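Local coordinates for endoglycosidase (Bacteroides thetaiotaomicron, PDB 6Q64), which probably hydrolyses O-glycosidic bonds as a family 18 glycoside hydrolase concerned with the breakdown of complex N-glycans, at residues T292-L305 against E309-L321. The protein carries 1 engineered substitution. Residues are numbered along the deposited sequence; the frame is centred on the assembly and turned at random.
Sequences TGGITYYTSVRPEL and EGNQILDYATLDL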
loop_
_atom_site.group_PDB
_atom_site.type_symbol
_atom_site.label_atom_id
_atom_site.label_comp_id
_atom_site.label_asym_id
_atom_site.label_seq_id
_atom_site.Cartn_x
_atom_site.Cartn_y
_atom_site.Cartn_z
ATOM N N THR A 292 -13.691 0.050 -16.228
ATOM C CA THR A 292 -13.068 -0.613 -17.403
ATOM C C THR A 292 -11.865 -1.466 -16.991
ATOM O O THR A 292 -11.336 -2.160 -17.881
ATOM C CB THR A 292 -12.674 0.431 -18.456
ATOM O OG1 THR A 292 -11.982 1.513 -17.832
ATOM C CG2 THR A 292 -13.868 0.986 -19.192
ATOM N N GLY A 293 -11.478 -1.460 -15.715
ATOM C CA GLY A 293 -10.261 -2.153 -15.234
ATOM C C GLY A 293 -9.006 -1.498 -15.789
ATOM O O GLY A 293 -8.261 -2.145 -16.547
ATOM N N GLY A 294 -8.871 -0.211 -15.493
ATOM C CA GLY A 294 -7.889 0.734 -16.051
ATOM C C GLY A 294 -8.171 1.055 -17.503
ATOM O O GLY A 294 -9.315 0.893 -17.904
ATOM N N ILE A 295 -7.133 1.429 -18.253
ATOM C CA ILE A 295 -7.236 2.079 -19.588
ATOM C C ILE A 295 -7.840 1.092 -20.589
ATOM O O ILE A 295 -7.757 -0.131 -20.370
ATOM C CB ILE A 295 -5.853 2.593 -20.030
ATOM C CG1 ILE A 295 -4.816 1.471 -20.154
ATOM C CG2 ILE A 295 -5.363 3.682 -19.092
ATOM C CD1 ILE A 295 -3.873 1.650 -21.327
ATOM N N THR A 296 -8.397 1.612 -21.671
ATOM C CA THR A 296 -9.202 0.809 -22.618
ATOM C C THR A 296 -8.350 0.376 -23.808
ATOM O O THR A 296 -8.795 -0.538 -24.537
ATOM C CB THR A 296 -10.404 1.647 -23.043
ATOM O OG1 THR A 296 -9.817 2.777 -23.676
ATOM C CG2 THR A 296 -11.249 2.080 -21.868
ATOM N N TYR A 297 -7.193 1.032 -23.965
ATOM C CA TYR A 297 -6.243 0.917 -25.101
ATOM C C TYR A 297 -4.922 0.285 -24.651
ATOM O O TYR A 297 -3.882 0.643 -25.174
ATOM C CB TYR A 297 -5.952 2.302 -25.675
ATOM C CG TYR A 297 -5.375 3.294 -24.697
ATOM C CD1 TYR A 297 -6.187 3.966 -23.802
ATOM C CD2 TYR A 297 -4.026 3.595 -24.684
ATOM C CE1 TYR A 297 -5.678 4.897 -22.910
ATOM C CE2 TYR A 297 -3.499 4.523 -23.800
ATOM C CZ TYR A 297 -4.326 5.177 -22.902
ATOM O OH TYR A 297 -3.823 6.097 -22.024
ATOM N N TYR A 298 -4.954 -0.626 -23.689
ATOM C CA TYR A 298 -3.766 -1.390 -23.237
ATOM C C TYR A 298 -3.549 -2.560 -24.187
ATOM O O TYR A 298 -4.547 -3.042 -24.787
ATOM C CB TYR A 298 -3.938 -1.944 -21.826
ATOM C CG TYR A 298 -2.703 -2.493 -21.156
ATOM C CD1 TYR A 298 -1.810 -1.652 -20.504
ATOM C CD2 TYR A 298 -2.457 -3.859 -21.110
ATOM C CE1 TYR A 298 -0.692 -2.151 -19.848
ATOM C CE2 TYR A 298 -1.349 -4.375 -20.456
ATOM C CZ TYR A 298 -0.460 -3.515 -19.825
ATOM O OH TYR A 298 0.618 -3.988 -19.135
ATOM N N THR A 299 -2.272 -2.939 -24.327
ATOM C CA THR A 299 -1.794 -4.144 -25.051
ATOM C C THR A 299 -0.977 -5.001 -24.092
ATOM O O THR A 299 0.029 -4.492 -23.576
ATOM C CB THR A 299 -0.961 -3.798 -26.283
ATOM O OG1 THR A 299 -1.537 -2.596 -26.812
ATOM C CG2 THR A 299 -0.919 -4.963 -27.251
ATOM N N SER A 300 -1.456 -6.222 -23.842
ATOM C CA SER A 300 -0.811 -7.236 -22.975
ATOM C C SER A 300 0.087 -8.102 -23.839
ATOM O O SER A 300 -0.218 -8.297 -25.013
ATOM C CB SER A 300 -1.813 -8.107 -22.241
ATOM O OG SER A 300 -1.163 -9.091 -21.443
ATOM N N VAL A 301 1.078 -8.684 -23.189
ATOM C CA VAL A 301 2.043 -9.668 -23.759
ATOM C C VAL A 301 1.346 -11.038 -23.817
ATOM O O VAL A 301 1.929 -12.026 -24.283
ATOM C CB VAL A 301 3.315 -9.628 -22.883
ATOM C CG1 VAL A 301 3.178 -10.519 -21.659
ATOM C CG2 VAL A 301 4.558 -9.926 -23.680
ATOM N N ARG A 302 0.134 -11.094 -23.283
ATOM C CA ARG A 302 -0.743 -12.286 -23.361
ATOM C C ARG A 302 -1.825 -11.968 -24.378
ATOM O O ARG A 302 -2.702 -11.156 -24.124
ATOM C CB ARG A 302 -1.290 -12.604 -21.974
ATOM C CG ARG A 302 -0.220 -12.651 -20.896
ATOM C CD ARG A 302 -0.703 -13.529 -19.789
ATOM N NE ARG A 302 0.174 -13.652 -18.636
ATOM C CZ ARG A 302 0.888 -14.740 -18.327
ATOM N NH1 ARG A 302 0.883 -15.810 -19.096
ATOM N NH2 ARG A 302 1.577 -14.768 -17.207
ATOM N N PRO A 303 -1.755 -12.523 -25.597
ATOM C CA PRO A 303 -2.686 -12.107 -26.641
ATOM C C PRO A 303 -4.128 -12.328 -26.157
ATOM O O PRO A 303 -4.911 -11.439 -26.302
ATOM C CB PRO A 303 -2.283 -12.962 -27.850
ATOM C CG PRO A 303 -1.492 -14.128 -27.255
ATOM C CD PRO A 303 -0.816 -13.573 -26.024
ATOM N N GLU A 304 -4.413 -13.455 -25.505
ATOM C CA GLU A 304 -5.793 -13.823 -25.093
ATOM C C GLU A 304 -6.395 -12.761 -24.155
ATOM O O GLU A 304 -7.601 -12.555 -24.209
ATOM C CB GLU A 304 -5.825 -15.239 -24.516
ATOM C CG GLU A 304 -5.234 -15.384 -23.147
ATOM C CD GLU A 304 -3.732 -15.617 -23.123
ATOM O OE1 GLU A 304 -3.269 -15.973 -22.036
ATOM O OE2 GLU A 304 -3.019 -15.419 -24.176
ATOM N N LEU A 305 -5.591 -12.057 -23.369
ATOM C CA LEU A 305 -6.073 -10.933 -22.522
ATOM C C LEU A 305 -6.573 -9.745 -23.365
ATOM O O LEU A 305 -7.262 -8.911 -22.788
ATOM C CB LEU A 305 -4.944 -10.465 -21.601
ATOM C CG LEU A 305 -5.006 -10.960 -20.162
ATOM C CD1 LEU A 305 -5.237 -12.463 -20.087
ATOM C CD2 LEU A 305 -3.734 -10.575 -19.419
ATOM N N GLU A 309 -12.099 -6.966 -21.873
ATOM C CA GLU A 309 -12.019 -5.665 -21.227
ATOM C C GLU A 309 -11.227 -5.825 -19.918
ATOM O O GLU A 309 -11.297 -6.925 -19.317
ATOM C CB GLU A 309 -13.459 -5.163 -21.080
ATOM C CG GLU A 309 -13.691 -4.123 -19.992
ATOM C CD GLU A 309 -15.104 -3.543 -19.980
ATOM O OE1 GLU A 309 -16.055 -4.249 -19.566
ATOM O OE2 GLU A 309 -15.243 -2.401 -20.426
ATOM N N GLY A 310 -10.513 -4.788 -19.474
ATOM C CA GLY A 310 -9.761 -4.810 -18.192
ATOM C C GLY A 310 -8.356 -5.434 -18.297
ATOM O O GLY A 310 -7.797 -5.916 -17.242
ATOM N N ASN A 311 -7.765 -5.422 -19.500
ATOM C CA ASN A 311 -6.527 -6.185 -19.799
ATOM C C ASN A 311 -5.321 -5.533 -19.087
ATOM O O ASN A 311 -4.443 -6.289 -18.722
ATOM C CB ASN A 311 -6.382 -6.470 -21.298
ATOM C CG ASN A 311 -6.130 -5.235 -22.110
ATOM O OD1 ASN A 311 -6.408 -4.137 -21.643
ATOM N ND2 ASN A 311 -5.573 -5.406 -23.303
ATOM N N GLN A 312 -5.331 -4.233 -18.777
ATOM C CA GLN A 312 -4.316 -3.561 -17.908
ATOM C C GLN A 312 -4.257 -4.318 -16.587
ATOM O O GLN A 312 -3.246 -4.971 -16.333
ATOM C CB GLN A 312 -4.575 -2.063 -17.691
ATOM C CG GLN A 312 -3.515 -1.330 -16.872
ATOM C CD GLN A 312 -3.555 0.188 -16.942
ATOM O OE1 GLN A 312 -4.425 0.896 -16.415
ATOM N NE2 GLN A 312 -2.540 0.740 -17.566
ATOM N N ILE A 313 -5.294 -4.295 -15.765
ATOM C CA ILE A 313 -5.207 -4.894 -14.394
ATOM C C ILE A 313 -4.950 -6.410 -14.476
ATOM O O ILE A 313 -4.415 -7.002 -13.516
ATOM C CB ILE A 313 -6.445 -4.576 -13.541
ATOM C CG1 ILE A 313 -6.188 -4.925 -12.070
ATOM C CG2 ILE A 313 -7.672 -5.274 -14.106
ATOM C CD1 ILE A 313 -7.065 -4.190 -11.080
ATOM N N LEU A 314 -5.311 -7.071 -15.560
ATOM C CA LEU A 314 -5.193 -8.549 -15.551
ATOM C C LEU A 314 -3.775 -8.896 -15.965
ATOM O O LEU A 314 -3.255 -9.903 -15.446
ATOM C CB LEU A 314 -6.230 -9.182 -16.484
ATOM C CG LEU A 314 -7.690 -8.879 -16.150
ATOM C CD1 LEU A 314 -8.605 -9.493 -17.186
ATOM C CD2 LEU A 314 -8.039 -9.385 -14.772
ATOM N N ASP A 315 -3.209 -8.098 -16.883
ATOM C CA ASP A 315 -1.798 -8.231 -17.291
ATOM C C ASP A 315 -0.951 -8.058 -16.041
ATOM O O ASP A 315 -0.075 -8.913 -15.783
ATOM C CB ASP A 315 -1.404 -7.209 -18.351
ATOM C CG ASP A 315 -0.032 -7.480 -18.946
ATOM O OD1 ASP A 315 0.237 -8.668 -19.315
ATOM O OD2 ASP A 315 0.763 -6.509 -18.992
ATOM N N TYR A 316 -1.240 -7.009 -15.274
ATOM C CA TYR A 316 -0.457 -6.688 -14.056
ATOM C C TYR A 316 -0.463 -7.913 -13.132
ATOM O O TYR A 316 0.562 -8.427 -12.693
ATOM C CB TYR A 316 -0.979 -5.416 -13.396
ATOM C CG TYR A 316 -0.695 -4.138 -14.137
ATOM C CD1 TYR A 316 -0.377 -4.111 -15.490
ATOM C CD2 TYR A 316 -0.740 -2.922 -13.482
ATOM C CE1 TYR A 316 -0.120 -2.917 -16.172
ATOM C CE2 TYR A 316 -0.524 -1.717 -14.148
ATOM C CZ TYR A 316 -0.234 -1.712 -15.500
ATOM O OH TYR A 316 -0.018 -0.533 -16.145
ATOM N N ALA A 317 -1.637 -8.429 -12.846
ATOM C CA ALA A 317 -1.774 -9.495 -11.832
ATOM C C ALA A 317 -1.006 -10.733 -12.281
ATOM O O ALA A 317 -0.654 -11.500 -11.391
ATOM C CB ALA A 317 -3.235 -9.812 -11.603
ATOM N N THR A 318 -0.839 -10.947 -13.588
ATOM C CA THR A 318 -0.274 -12.208 -14.126
ATOM C C THR A 318 1.149 -11.972 -14.672
ATOM O O THR A 318 1.614 -12.864 -15.426
ATOM C CB THR A 318 -1.134 -12.786 -15.249
ATOM O OG1 THR A 318 -1.150 -11.798 -16.266
ATOM C CG2 THR A 318 -2.547 -13.109 -14.829
ATOM N N LEU A 319 1.784 -10.848 -14.299
ATOM C CA LEU A 319 3.028 -10.319 -14.919
ATOM C C LEU A 319 4.200 -11.198 -14.513
ATOM O O LEU A 319 4.579 -11.133 -13.326
ATOM C CB LEU A 319 3.273 -8.903 -14.427
ATOM C CG LEU A 319 4.408 -8.173 -15.118
ATOM C CD1 LEU A 319 4.069 -7.892 -16.554
ATOM C CD2 LEU A 319 4.705 -6.862 -14.429
ATOM N N ASP A 320 4.667 -12.037 -15.443
ATOM C CA ASP A 320 5.903 -12.851 -15.342
ATOM C C ASP A 320 7.032 -11.927 -15.744
ATOM O O ASP A 320 6.998 -11.468 -16.858
ATOM C CB ASP A 320 5.783 -14.091 -16.227
ATOM C CG ASP A 320 4.790 -15.089 -15.643
ATOM O OD1 ASP A 320 4.560 -15.000 -14.388
ATOM O OD2 ASP A 320 4.325 -16.001 -16.413
ATOM N N LEU A 321 7.923 -11.576 -14.830
ATOM C CA LEU A 321 9.122 -10.725 -15.128
ATOM C C LEU A 321 10.209 -11.485 -15.870
ATOM O O LEU A 321 10.137 -12.692 -16.032
ATOM C CB LEU A 321 9.587 -10.171 -13.794
ATOM C CG LEU A 321 8.556 -9.175 -13.301
ATOM C CD1 LEU A 321 8.151 -9.406 -11.866
ATOM C CD2 LEU A 321 9.054 -7.776 -13.539
#
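Tyr298 lies flat against helix 311-317, with Gln312 under its ring. Gln312 CA sits 3.8 Å from the centroid of the Tyr298 ring in a CH-pi contact, 15° off the normal. Chi1 of -168° carries the ring away from the tyrosine's own backbone N and along the helix. Its hydroxyl then reaches Asp315. The Tyr298 OH to Asp315 OD2 bond is 2.5 Å long and comes in on the anti side, near the carboxylate plane. Ser300 OG bonds to Asp315 OD1 at 2.6 Å, from well above that plane. Thr261 of helix 261-268 also bonds to OD2, so three hydroxyls fix the rotation of this buried carboxylate. Ser300 OG in turn accepts from the backbone N of Arg302, an ST turn. The ring of Tyr316 meets Tyr298 OH with its edge. One turn before Asp315, Asn311 ND2 donates to Tyr298 O at 3.0 Å, from above the carbonyl plane, and also bonds to Asn306 OD1, its stronger partner. Buried Leu305 packs its CD2 on the backbone of Leu314 and Asp315.

The fold is the TIM barrel of family 18. Here the long loop after strand 280-285 and helix 286-289 runs along one side of helix 311-317, which leads on to strand 329-333. Gln312, Ile313 and Tyr316 face strand 280-285. Just before the helix Gly293 and Gly310 come close, their CA atoms 4.0 Å apart; Gly310 CA also makes a CA-H...O contact with Thr292 O.

Toward solvent the contact thins out to Arg302 and Asp320. This side is more open and polar, yet Arg302 still grips Thr318 firmly, side-on. Arg302 NH2 meets Thr318 O at 2.6 Å, nearly straight at 171°, while Arg302 NE reaches Thr318 OG1 at 3.3 Å. Arg302 NH2 also forms a salt bridge with OD2 of exposed Asp320, its hydrogen bond weak; Asp320 OD1 pairs with Arg326.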